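Local atomic coordinates of StiE protein (Stigmatella aurantiaca, PDB entry 6ECX), a protein that contributes an S-adenosylmethionine-binding O-methyltransferase domain, which probably O-methylates the growing polyketide, to a multifunctional polyketide synthase. Residues A[50-53]-A[54-58]; A[66-69]-A[70-73]; A[219-223]-A[224-228]; A[305-308]-A[309-313]. All coordinates share one frame; numbering follows the deposited sequence.

Along the chain the four contacts follow in series and form two pairs, each of two touching contacts. Contacts 1 and 2, with centres about 11 Å apart, lie on the consecutive helices 52-57 and 64-80 and touch through Trp52, Thr55, Val56, Arg66 and Leu69; the side chain of Gln73 in contact 2 is about 7 Å from S-adenosylmethionine. Contacts 3 and 4, centres about 14 Å apart, sit at the C-terminal ends of helices 214-222 and 298-309, beside strand 226-233 of the mixed sheet, and are joined by Asn305. The pairs do not touch: contacts 1 and 3, on opposite sides of the chain's centre, are about 24 Å apart between nearest atoms.

Contact 1. Residues A[50-53]-A[54-58]; sequences FSWI and RTVFR
The N-terminus of the short helix 52-57 is capped by Ser51, whose OG accepts the backbone N-H of Arg54 at 3.0 Å with an N-H...O angle of 159°. With OG opposite its own N (chi1 167°) and beside the carbonyl carbon, the hydroxyl points forward to that N-H. The same hydroxyl is hydrogen-bonded to OE1 of Gln250, which ties the cap to helix 247-255. Thr55 donates twice to Ser51 O: its backbone N reaches the oxygen at 3.0 Å and its OG1 at 3.1 Å, the two arriving from opposite faces of the carbonyl plane, with OG1 well above it. One residue on, Val56 N bonds to Trp52 O at 3.0 Å, and Val56 CG2 lies over a face of the Trp52 indole, 3.6 Å from the centroid of the five-membered ring and 19° off its normal, a CH-pi contact. Beside it, the Ile53 methyl CD1 meets Phe57 CE2 at 3.7 Å, while Ile53 O approaches the edge of the Phe57 ring. Phe57 N to Ile53 O, at 3.5 Å, is a weak bond. Leu69 of helix 64-80 packs on Trp52, Thr55 and Val56, and Trp40 meets the indole edge-to-face. Both oxygens of the buried Ser51 are thus satisfied at the helix start, O by the two donors of Thr55 and OG by Arg54 N and Gln250.

Contact 2. Residues A[66-69]-A[70-73]; sequences RERL and AVAQ
From Arg66 to Gln73 the backbone is continuous alpha-helix, and the i to i+4 bonds across the two segments run in unbroken succession, Ala70 N to Arg66 O, Val71 N to Glu67 O, Ala72 N to Arg68 O and Gln73 N to Leu69 O, all between 2.9 and 3.1 Å. The last is the most bent of the four, with an N-H...O angle of 141°. On one flank the chain of Arg68 leaves with CG opposite the backbone N (chi1 -174°) and folds at its second torsion (62°), a bend that carries the guanidinium forward along the helix. NH1 then comes within 3.9 Å of Val71 CG1 and close to Ala72 CB, the methyl groups approaching the flat group obliquely; the group also makes a cation-pi contact with Phe43. Both segments belong to helix 64-80, which also carries Arg77, a residue that binds S-adenosylmethionine; the side chain of Gln73 itself lies about 7 Å from the cofactor. On another flank Leu69 and Gln73, one turn apart, meet where Leu69 CG faces the amide carbon CD of Gln73 at 4.0 Å. The Gln73 chain, extended beyond CG, passes its aliphatic part close to the Leu69 carbonyl, with CG 3.3 Å from Leu69 O. Its NE2 is hydrogen-bonded to the backbone oxygen of Thr39, so the buried amide links this helix to the loop that precedes helix 52-57. Glu67, on the exposed surface, directs OE2 into a salt bridge with Arg62.

Contact 3. Residues A[219-223]-A[224-228]; sequences KLFSS and NHLRL
Asn224 swings its amide back onto the last turn of the helix: with CG opposite its own carbonyl carbon (chi1 -68°), ND2 meets Leu220 O at 3.0 Å. The bond is nearly straight, 168° at the hydrogen, and it uses a lone pair in the carbonyl plane while the acceptor lies in the plane of the amide. This is the turn from helix 214-222 into strand 226-233 of the mixed sheet, a Schellman-like helix end: His225 has a positive phi (62°), and Leu226 N closes the 6→1 bond to Phe221 O. The 5→2 bond of a complete Schellman motif, His225 N to Ser222 O, is not made directly. Phe221 O accepts two bonds, from Asn224 N at 3.0 Å and Leu226 N at 2.9 Å, which arrive from opposite faces of its carbonyl plane and well out of that plane. The second of these bonds sets the first strand residue directly against the helix end, so the two side chains pack at their roots, Phe221 CB to Leu226 CB 3.8 Å apart. The Phe221 ring continues toward Leu228, whose CB approaches it obliquely, and Phe288 and Val290 of strand 283-292 adjoin the same ring. Ser223 adds a second grip: its OG and its N both donate to Lys219 O, again from opposite faces. His225 ND1 is hydrogen-bonded to OD2 of Asp180. A water accepts from His225 N at 2.8 Å; its other leg, to Ser222 O, is unusually short at 2.5 Å and therefore doubtful.

Contact 4. Residues A[305-308]-A[309-313]; sequences NAKQ and FEQLT
Phe309 brings CD2 of its ring to 3.3 Å from Asn305 O, in an oblique approach to the backbone of the preceding turn. The same oxygen accepts the backbone N of Phe309 at 2.8 Å, nearly along the C=O axis, so ring and amide of one residue meet a single carbonyl. Beyond it the bonding changes from i to i+4 to i to i+3 as the chain leaves helix 298-309 for the loop before strand 313-314, the strand that lies beside 226-233 at the edge of the sheet. Glu310 N bonds to Lys307 O at 3.2 Å and only weakly to Ala306 O, and Gln311 N bonds to Gln308 O at 3.2 Å. Both i to i+3 donors stand far above the planes of their acceptors, 64° and 72° out. The ring of Phe309 adjoins Trp217, Leu228 and Phe288, between helix 214-222 and strands 226-233 and 283-292. On the outer side Glu310, its CG opposite the carbonyl carbon (chi1 -53°), runs CG past Ala306 O at 3.2 Å, and Gln311 extends back toward Lys307, NE2 lying 4.1 Å from CG of that lysine. A water accepts from Gln308 NE2 and donates to Gln311 O at 2.9 Å.

Contact 1. Residues A[50-53]-A[54-58]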
loop_
_atom_site.group_PDB
_atom_site.type_symbol
_atom_site.label_atom_id
_atom_site.label_comp_id
_atom_site.label_asym_id
_atom_site.label_seq_id
_atom_site.Cartn_x
_atom_site.Cartn_y
_atom_site.Cartn_z
ATOM N N PHE A 50 -7.710 9.733 20.499
ATOM C CA PHE A 50 -7.533 9.925 19.065
ATOM C C PHE A 50 -8.649 9.221 18.314
ATOM O O PHE A 50 -9.023 8.088 18.629
ATOM C CB PHE A 50 -6.188 9.407 18.573
ATOM C CG PHE A 50 -6.079 9.370 17.066
ATOM C CD1 PHE A 50 -5.735 10.504 16.354
ATOM C CD2 PHE A 50 -6.357 8.207 16.362
ATOM C CE1 PHE A 50 -5.649 10.471 14.968
ATOM C CE2 PHE A 50 -6.276 8.172 14.983
ATOM C CZ PHE A 50 -5.922 9.306 14.285
ATOM N N SER A 51 -9.179 9.903 17.307
ATOM C CA SER A 51 -10.284 9.396 16.504
ATOM C C SER A 51 -9.868 9.508 15.044
ATOM O O SER A 51 -9.862 10.605 14.475
ATOM C CB SER A 51 -11.564 10.171 16.777
ATOM O OG SER A 51 -12.526 9.860 15.795
ATOM N N TRP A 52 -9.495 8.374 14.454
ATOM C CA TRP A 52 -9.202 8.350 13.028
ATOM C C TRP A 52 -10.401 8.833 12.217
ATOM O O TRP A 52 -10.244 9.555 11.223
ATOM C CB TRP A 52 -8.793 6.936 12.619
ATOM C CG TRP A 52 -8.478 6.805 11.180
ATOM C CD1 TRP A 52 -7.296 7.108 10.569
ATOM C CD2 TRP A 52 -9.357 6.335 10.153
ATOM N NE1 TRP A 52 -7.385 6.857 9.220
ATOM C CE2 TRP A 52 -8.641 6.383 8.938
ATOM C CE3 TRP A 52 -10.683 5.889 10.138
ATOM C CZ2 TRP A 52 -9.204 5.994 7.720
ATOM C CZ3 TRP A 52 -11.244 5.504 8.928
ATOM C CH2 TRP A 52 -10.502 5.557 7.735
ATOM N N ILE A 53 -11.611 8.478 12.649
ATOM C CA ILE A 53 -12.795 8.830 11.876
ATOM C C ILE A 53 -13.013 10.343 11.890
ATOM O O ILE A 53 -13.317 10.943 10.855
ATOM C CB ILE A 53 -14.022 8.041 12.385
ATOM C CG1 ILE A 53 -15.142 8.043 11.344
ATOM C CG2 ILE A 53 -14.532 8.543 13.732
ATOM C CD1 ILE A 53 -14.818 7.159 10.160
ATOM N N ARG A 54 -12.815 10.992 13.042
ATOM C CA ARG A 54 -13.007 12.439 13.100
ATOM C C ARG A 54 -11.892 13.166 12.357
ATOM O O ARG A 54 -12.142 14.167 11.674
ATOM C CB ARG A 54 -13.090 12.916 14.557
ATOM C CG ARG A 54 -14.310 12.421 15.312
ATOM C CD ARG A 54 -14.383 12.951 16.744
ATOM N NE ARG A 54 -15.764 12.915 17.230
ATOM C CZ ARG A 54 -16.143 13.103 18.492
ATOM N NH1 ARG A 54 -15.249 13.338 19.442
ATOM N NH2 ARG A 54 -17.427 13.042 18.808
ATOM N N THR A 55 -10.660 12.669 12.467
ATOM C CA THR A 55 -9.537 13.325 11.805
ATOM C C THR A 55 -9.701 13.312 10.289
ATOM O O THR A 55 -9.430 14.316 9.618
ATOM C CB THR A 55 -8.224 12.649 12.206
ATOM O OG1 THR A 55 -7.980 12.876 13.599
ATOM C CG2 THR A 55 -7.070 13.209 11.397
ATOM N N VAL A 56 -10.163 12.190 9.733
ATOM C CA VAL A 56 -10.250 12.050 8.285
ATOM C C VAL A 56 -11.363 12.906 7.683
ATOM O O VAL A 56 -11.292 13.262 6.501
ATOM C CB VAL A 56 -10.406 10.553 7.939
ATOM C CG1 VAL A 56 -10.667 10.340 6.457
ATOM C CG2 VAL A 56 -9.154 9.810 8.340
ATOM N N PHE A 57 -12.368 13.294 8.468
ATOM C CA PHE A 57 -13.527 13.999 7.928
ATOM C C PHE A 57 -13.547 15.490 8.222
ATOM O O PHE A 57 -13.883 16.277 7.334
ATOM C CB PHE A 57 -14.814 13.366 8.451
ATOM C CG PHE A 57 -15.156 12.079 7.776
ATOM C CD1 PHE A 57 -16.115 12.042 6.781
ATOM C CD2 PHE A 57 -14.501 10.908 8.116
ATOM C CE1 PHE A 57 -16.428 10.859 6.152
ATOM C CE2 PHE A 57 -14.810 9.722 7.492
ATOM C CZ PHE A 57 -15.779 9.700 6.508
ATOM N N ARG A 58 -13.201 15.909 9.438
ATOM C CA ARG A 58 -13.100 17.323 9.788
ATOM C C ARG A 58 -11.667 17.657 10.196
ATOM O O ARG A 58 -11.397 17.922 11.375
ATOM C CB ARG A 58 -14.072 17.691 10.909
ATOM C CG ARG A 58 -15.539 17.641 10.519
ATOM C CD ARG A 58 -16.411 18.205 11.636
ATOM N NE ARG A 58 -16.354 17.383 12.842
ATOM C CZ ARG A 58 -17.420 16.927 13.492
ATOM N NH1 ARG A 58 -18.645 17.229 13.069
ATOM N NH2 ARG A 58 -17.263 16.182 14.579
#

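Contact 2. Residues A[66-69]-A[70-73]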
loop_
_atom_site.group_PDB
_atom_site.type_symbol
_atom_site.label_atom_id
_atom_site.label_comp_id
_atom_site.label_asym_id
_atom_site.label_seq_id
_atom_site.Cartn_x
_atom_site.Cartn_y
_atom_site.Cartn_z
ATOM N N ARG A 66 -4.659 15.149 13.574
ATOM C CA ARG A 66 -4.345 15.383 12.166
ATOM C C ARG A 66 -2.855 15.201 11.915
ATOM O O ARG A 66 -2.446 14.449 11.019
ATOM C CB ARG A 66 -4.789 16.782 11.746
ATOM C CG ARG A 66 -4.761 17.010 10.240
ATOM C CD ARG A 66 -4.835 18.495 9.914
ATOM N NE ARG A 66 -5.300 18.768 8.554
ATOM C CZ ARG A 66 -4.511 18.825 7.484
ATOM N NH1 ARG A 66 -3.206 18.616 7.605
ATOM N NH2 ARG A 66 -5.028 19.088 6.290
ATOM N N GLU A 67 -2.024 15.882 12.708
ATOM C CA GLU A 67 -0.584 15.684 12.607
ATOM C C GLU A 67 -0.166 14.327 13.162
ATOM O O GLU A 67 0.826 13.753 12.697
ATOM C CB GLU A 67 0.146 16.829 13.314
ATOM C CG GLU A 67 -0.087 18.190 12.649
ATOM C CD GLU A 67 0.314 19.371 13.524
ATOM O OE1 GLU A 67 0.769 19.142 14.665
ATOM O OE2 GLU A 67 0.169 20.530 13.071
ATOM N N ARG A 68 -0.913 13.786 14.133
ATOM C CA ARG A 68 -0.614 12.445 14.636
ATOM C C ARG A 68 -0.843 11.393 13.558
ATOM O O ARG A 68 -0.044 10.462 13.410
ATOM C CB ARG A 68 -1.458 12.138 15.871
ATOM C CG ARG A 68 -1.134 10.823 16.555
ATOM C CD ARG A 68 0.299 10.792 17.077
ATOM N NE ARG A 68 0.593 9.536 17.762
ATOM C CZ ARG A 68 1.182 8.495 17.185
ATOM N NH1 ARG A 68 1.544 8.569 15.909
ATOM N NH2 ARG A 68 1.411 7.385 17.877
ATOM N N LEU A 69 -1.923 11.534 12.789
ATOM C CA LEU A 69 -2.153 10.617 11.678
ATOM C C LEU A 69 -1.057 10.748 10.619
ATOM O O LEU A 69 -0.588 9.742 10.071
ATOM C CB LEU A 69 -3.534 10.868 11.081
ATOM C CG LEU A 69 -3.895 10.008 9.874
ATOM C CD1 LEU A 69 -3.779 8.528 10.210
ATOM C CD2 LEU A 69 -5.304 10.359 9.412
ATOM N N ALA A 70 -0.621 11.979 10.331
ATOM C CA ALA A 70 0.459 12.161 9.363
ATOM C C ALA A 70 1.739 11.485 9.837
ATOM O O ALA A 70 2.436 10.835 9.048
ATOM C CB ALA A 70 0.699 13.647 9.103
ATOM N N VAL A 71 2.053 11.616 11.129
ATOM C CA VAL A 71 3.214 10.940 11.698
ATOM C C VAL A 71 3.119 9.437 11.470
ATOM O O VAL A 71 4.079 8.792 11.025
ATOM C CB VAL A 71 3.339 11.274 13.197
ATOM C CG1 VAL A 71 4.332 10.343 13.880
ATOM C CG2 VAL A 71 3.745 12.724 13.379
ATOM N N ALA A 72 1.956 8.854 11.772
ATOM C CA ALA A 72 1.808 7.407 11.663
ATOM C C ALA A 72 1.839 6.942 10.216
ATOM O O ALA A 72 2.164 5.778 9.947
ATOM C CB ALA A 72 0.506 6.954 12.330
ATOM N N GLN A 73 1.473 7.814 9.278
ATOM C CA GLN A 73 1.544 7.455 7.871
ATOM C C GLN A 73 2.983 7.480 7.379
ATOM O O GLN A 73 3.384 6.618 6.587
ATOM C CB GLN A 73 0.674 8.396 7.035
ATOM C CG GLN A 73 -0.835 8.176 7.219
ATOM C CD GLN A 73 -1.667 9.276 6.580
ATOM O OE1 GLN A 73 -1.361 10.458 6.723
ATOM N NE2 GLN A 73 -2.714 8.890 5.858
#

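Contact 3. Residues A[219-223]-A[224-228]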
loop_
_atom_site.group_PDB
_atom_site.type_symbol
_atom_site.label_atom_id
_atom_site.label_comp_id
_atom_site.label_asym_id
_atom_site.label_seq_id
_atom_site.Cartn_x
_atom_site.Cartn_y
_atom_site.Cartn_z
ATOM N N LYS A 219 2.278 -18.061 -5.312
ATOM C CA LYS A 219 2.174 -18.463 -6.712
ATOM C C LYS A 219 2.399 -17.274 -7.641
ATOM O O LYS A 219 3.106 -17.388 -8.653
ATOM C CB LYS A 219 0.803 -19.104 -6.955
ATOM C CG LYS A 219 0.707 -19.916 -8.241
ATOM C CD LYS A 219 -0.570 -20.750 -8.249
ATOM C CE LYS A 219 -0.744 -21.499 -9.559
ATOM N NZ LYS A 219 0.412 -22.401 -9.830
ATOM N N LEU A 220 1.837 -16.112 -7.289
ATOM C CA LEU A 220 2.036 -14.912 -8.096
ATOM C C LEU A 220 3.502 -14.517 -8.148
ATOM O O LEU A 220 4.018 -14.160 -9.215
ATOM C CB LEU A 220 1.216 -13.749 -7.538
ATOM C CG LEU A 220 -0.300 -13.852 -7.739
ATOM C CD1 LEU A 220 -0.988 -12.765 -6.934
ATOM C CD2 LEU A 220 -0.622 -13.723 -9.214
ATOM N N PHE A 221 4.170 -14.495 -6.992
ATOM C CA PHE A 221 5.587 -14.110 -6.988
ATOM C C PHE A 221 6.412 -15.117 -7.777
ATOM O O PHE A 221 7.178 -14.749 -8.665
ATOM C CB PHE A 221 6.137 -14.016 -5.555
ATOM C CG PHE A 221 5.530 -12.915 -4.709
ATOM C CD1 PHE A 221 4.684 -11.962 -5.263
ATOM C CD2 PHE A 221 5.792 -12.863 -3.340
ATOM C CE1 PHE A 221 4.122 -10.959 -4.464
ATOM C CE2 PHE A 221 5.239 -11.876 -2.536
ATOM C CZ PHE A 221 4.396 -10.920 -3.091
ATOM N N SER A 222 6.244 -16.405 -7.473
ATOM C CA SER A 222 7.172 -17.428 -7.973
ATOM C C SER A 222 7.015 -17.685 -9.462
ATOM O O SER A 222 7.982 -18.097 -10.112
ATOM C CB SER A 222 6.961 -18.749 -7.230
ATOM O OG SER A 222 6.939 -18.543 -5.832
ATOM N N SER A 223 5.797 -17.534 -9.993
ATOM C CA SER A 223 5.520 -17.633 -11.427
ATOM C C SER A 223 6.037 -16.433 -12.202
ATOM O O SER A 223 6.023 -16.456 -13.440
ATOM C CB SER A 223 4.009 -17.750 -11.684
ATOM O OG SER A 223 3.473 -18.781 -10.883
ATOM N N ASN A 224 6.449 -15.376 -11.512
ATOM C CA ASN A 224 6.864 -14.149 -12.172
ATOM C C ASN A 224 8.234 -13.680 -11.671
ATOM O O ASN A 224 8.505 -12.482 -11.594
ATOM C CB ASN A 224 5.772 -13.091 -12.003
ATOM C CG ASN A 224 4.513 -13.460 -12.788
ATOM O OD1 ASN A 224 4.502 -13.327 -14.004
ATOM N ND2 ASN A 224 3.481 -13.973 -12.110
ATOM N N HIS A 225 9.102 -14.626 -11.316
ATOM C CA HIS A 225 10.510 -14.339 -11.029
ATOM C C HIS A 225 10.674 -13.391 -9.845
ATOM O O HIS A 225 11.569 -12.547 -9.835
ATOM C CB HIS A 225 11.227 -13.772 -12.264
ATOM C CG HIS A 225 11.173 -14.677 -13.457
ATOM N ND1 HIS A 225 10.354 -14.436 -14.540
ATOM C CD2 HIS A 225 11.817 -15.839 -13.724
ATOM C CE1 HIS A 225 10.495 -15.411 -15.421
ATOM N NE2 HIS A 225 11.377 -16.274 -14.950
ATOM N N LEU A 226 9.847 -13.554 -8.812
ATOM C CA LEU A 226 9.893 -12.673 -7.651
ATOM C C LEU A 226 10.129 -13.488 -6.394
ATOM O O LEU A 226 9.475 -14.519 -6.182
ATOM C CB LEU A 226 8.591 -11.855 -7.522
ATOM C CG LEU A 226 8.320 -10.876 -8.667
ATOM C CD1 LEU A 226 6.876 -10.362 -8.646
ATOM C CD2 LEU A 226 9.314 -9.706 -8.619
ATOM N N ARG A 227 11.049 -13.013 -5.557
ATOM C CA ARG A 227 11.398 -13.670 -4.307
ATOM C C ARG A 227 11.031 -12.757 -3.147
ATOM O O ARG A 227 11.463 -11.598 -3.104
ATOM C CB ARG A 227 12.893 -14.015 -4.249
ATOM C CG ARG A 227 13.228 -15.073 -3.189
ATOM C CD ARG A 227 14.702 -15.443 -3.220
ATOM N NE ARG A 227 15.495 -14.421 -2.545
ATOM C CZ ARG A 227 16.123 -13.433 -3.167
ATOM N NH1 ARG A 227 16.806 -12.541 -2.470
ATOM N NH2 ARG A 227 16.093 -13.352 -4.492
ATOM N N LEU A 228 10.237 -13.276 -2.212
ATOM C CA LEU A 228 9.957 -12.538 -0.995
ATOM C C LEU A 228 11.202 -12.530 -0.119
ATOM O O LEU A 228 11.681 -13.595 0.286
ATOM C CB LEU A 228 8.797 -13.200 -0.259
ATOM C CG LEU A 228 8.454 -12.620 1.113
ATOM C CD1 LEU A 228 8.088 -11.117 1.004
ATOM C CD2 LEU A 228 7.268 -13.418 1.721
HETATM O O HOH W 1 9.380 -17.285 -11.961
#

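Contact 4. Residues A[305-308]-A[309-313]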
loop_
_atom_site.group_PDB
_atom_site.type_symbol
_atom_site.label_atom_id
_atom_site.label_comp_id
_atom_site.label_asym_id
_atom_site.label_seq_id
_atom_site.Cartn_x
_atom_site.Cartn_y
_atom_site.Cartn_z
ATOM N N ASN A 305 10.098 -18.772 -0.844
ATOM C CA ASN A 305 9.043 -17.836 -0.452
ATOM C C ASN A 305 8.159 -18.418 0.637
ATOM O O ASN A 305 7.708 -17.687 1.525
ATOM C CB ASN A 305 8.161 -17.446 -1.639
ATOM C CG ASN A 305 8.895 -16.653 -2.672
ATOM O OD1 ASN A 305 9.953 -16.080 -2.399
ATOM N ND2 ASN A 305 8.333 -16.589 -3.877
ATOM N N ALA A 306 7.836 -19.715 0.542
ATOM C CA ALA A 306 6.922 -20.320 1.503
ATOM C C ALA A 306 7.504 -20.249 2.905
ATOM O O ALA A 306 6.787 -19.971 3.872
ATOM C CB ALA A 306 6.621 -21.771 1.119
ATOM N N LYS A 307 8.816 -20.463 3.027
ATOM C CA LYS A 307 9.465 -20.335 4.324
ATOM C C LYS A 307 9.363 -18.905 4.839
ATOM O O LYS A 307 9.057 -18.680 6.015
ATOM C CB LYS A 307 10.925 -20.784 4.214
ATOM C CG LYS A 307 11.612 -21.104 5.529
ATOM C CD LYS A 307 13.020 -21.645 5.275
ATOM C CE LYS A 307 13.841 -21.744 6.558
ATOM N NZ LYS A 307 15.301 -21.929 6.276
ATOM N N GLN A 308 9.562 -17.922 3.954
ATOM C CA GLN A 308 9.525 -16.520 4.355
ATOM C C GLN A 308 8.111 -16.061 4.710
ATOM O O GLN A 308 7.943 -15.169 5.549
ATOM C CB GLN A 308 10.106 -15.659 3.226
ATOM C CG GLN A 308 10.935 -14.479 3.681
ATOM C CD GLN A 308 12.018 -14.865 4.680
ATOM O OE1 GLN A 308 12.757 -15.827 4.477
ATOM N NE2 GLN A 308 12.107 -14.110 5.773
ATOM N N PHE A 309 7.088 -16.641 4.078
ATOM C CA PHE A 309 5.710 -16.283 4.397
ATOM C C PHE A 309 5.291 -16.770 5.782
ATOM O O PHE A 309 4.289 -16.289 6.318
ATOM C CB PHE A 309 4.747 -16.858 3.353
ATOM C CG PHE A 309 4.447 -15.932 2.195
ATOM C CD1 PHE A 309 3.727 -14.752 2.390
ATOM C CD2 PHE A 309 4.840 -16.265 0.910
ATOM C CE1 PHE A 309 3.434 -13.911 1.320
ATOM C CE2 PHE A 309 4.553 -15.427 -0.166
ATOM C CZ PHE A 309 3.843 -14.252 0.043
ATOM N N GLU A 310 6.023 -17.717 6.361
ATOM C CA GLU A 310 5.733 -18.231 7.693
ATOM C C GLU A 310 6.571 -17.564 8.773
ATOM O O GLU A 310 6.441 -17.914 9.945
ATOM C CB GLU A 310 5.961 -19.745 7.731
ATOM C CG GLU A 310 5.224 -20.511 6.642
ATOM C CD GLU A 310 5.736 -21.936 6.470
ATOM O OE1 GLU A 310 6.803 -22.273 7.037
ATOM O OE2 GLU A 310 5.066 -22.719 5.761
ATOM N N GLN A 311 7.431 -16.623 8.410
ATOM C CA GLN A 311 8.264 -15.916 9.369
ATOM C C GLN A 311 8.077 -14.415 9.249
ATOM O O GLN A 311 9.048 -13.653 9.295
ATOM C CB GLN A 311 9.733 -16.282 9.195
ATOM C CG GLN A 311 10.054 -17.664 9.717
ATOM C CD GLN A 311 11.291 -18.240 9.080
ATOM O OE1 GLN A 311 12.033 -17.536 8.388
ATOM N NE2 GLN A 311 11.517 -19.532 9.295
ATOM N N LEU A 312 6.826 -13.968 9.085
ATOM C CA LEU A 312 6.527 -12.542 9.150
ATOM C C LEU A 312 7.049 -11.969 10.459
ATOM O O LEU A 312 6.928 -12.591 11.520
ATOM C CB LEU A 312 5.018 -12.299 9.058
ATOM C CG LEU A 312 4.222 -12.949 7.931
ATOM C CD1 LEU A 312 2.804 -12.442 7.958
ATOM C CD2 LEU A 312 4.858 -12.693 6.569
ATOM N N THR A 313 7.643 -10.787 10.385
ATOM C CA THR A 313 8.156 -10.149 11.594
ATOM C C THR A 313 7.105 -9.211 12.174
ATOM O O THR A 313 6.671 -8.287 11.480
ATOM C CB THR A 313 9.423 -9.369 11.296
ATOM O OG1 THR A 313 10.365 -10.232 10.657
ATOM C CG2 THR A 313 10.015 -8.832 12.593
HETATM O O HOH W 2 9.848 -12.099 7.023
#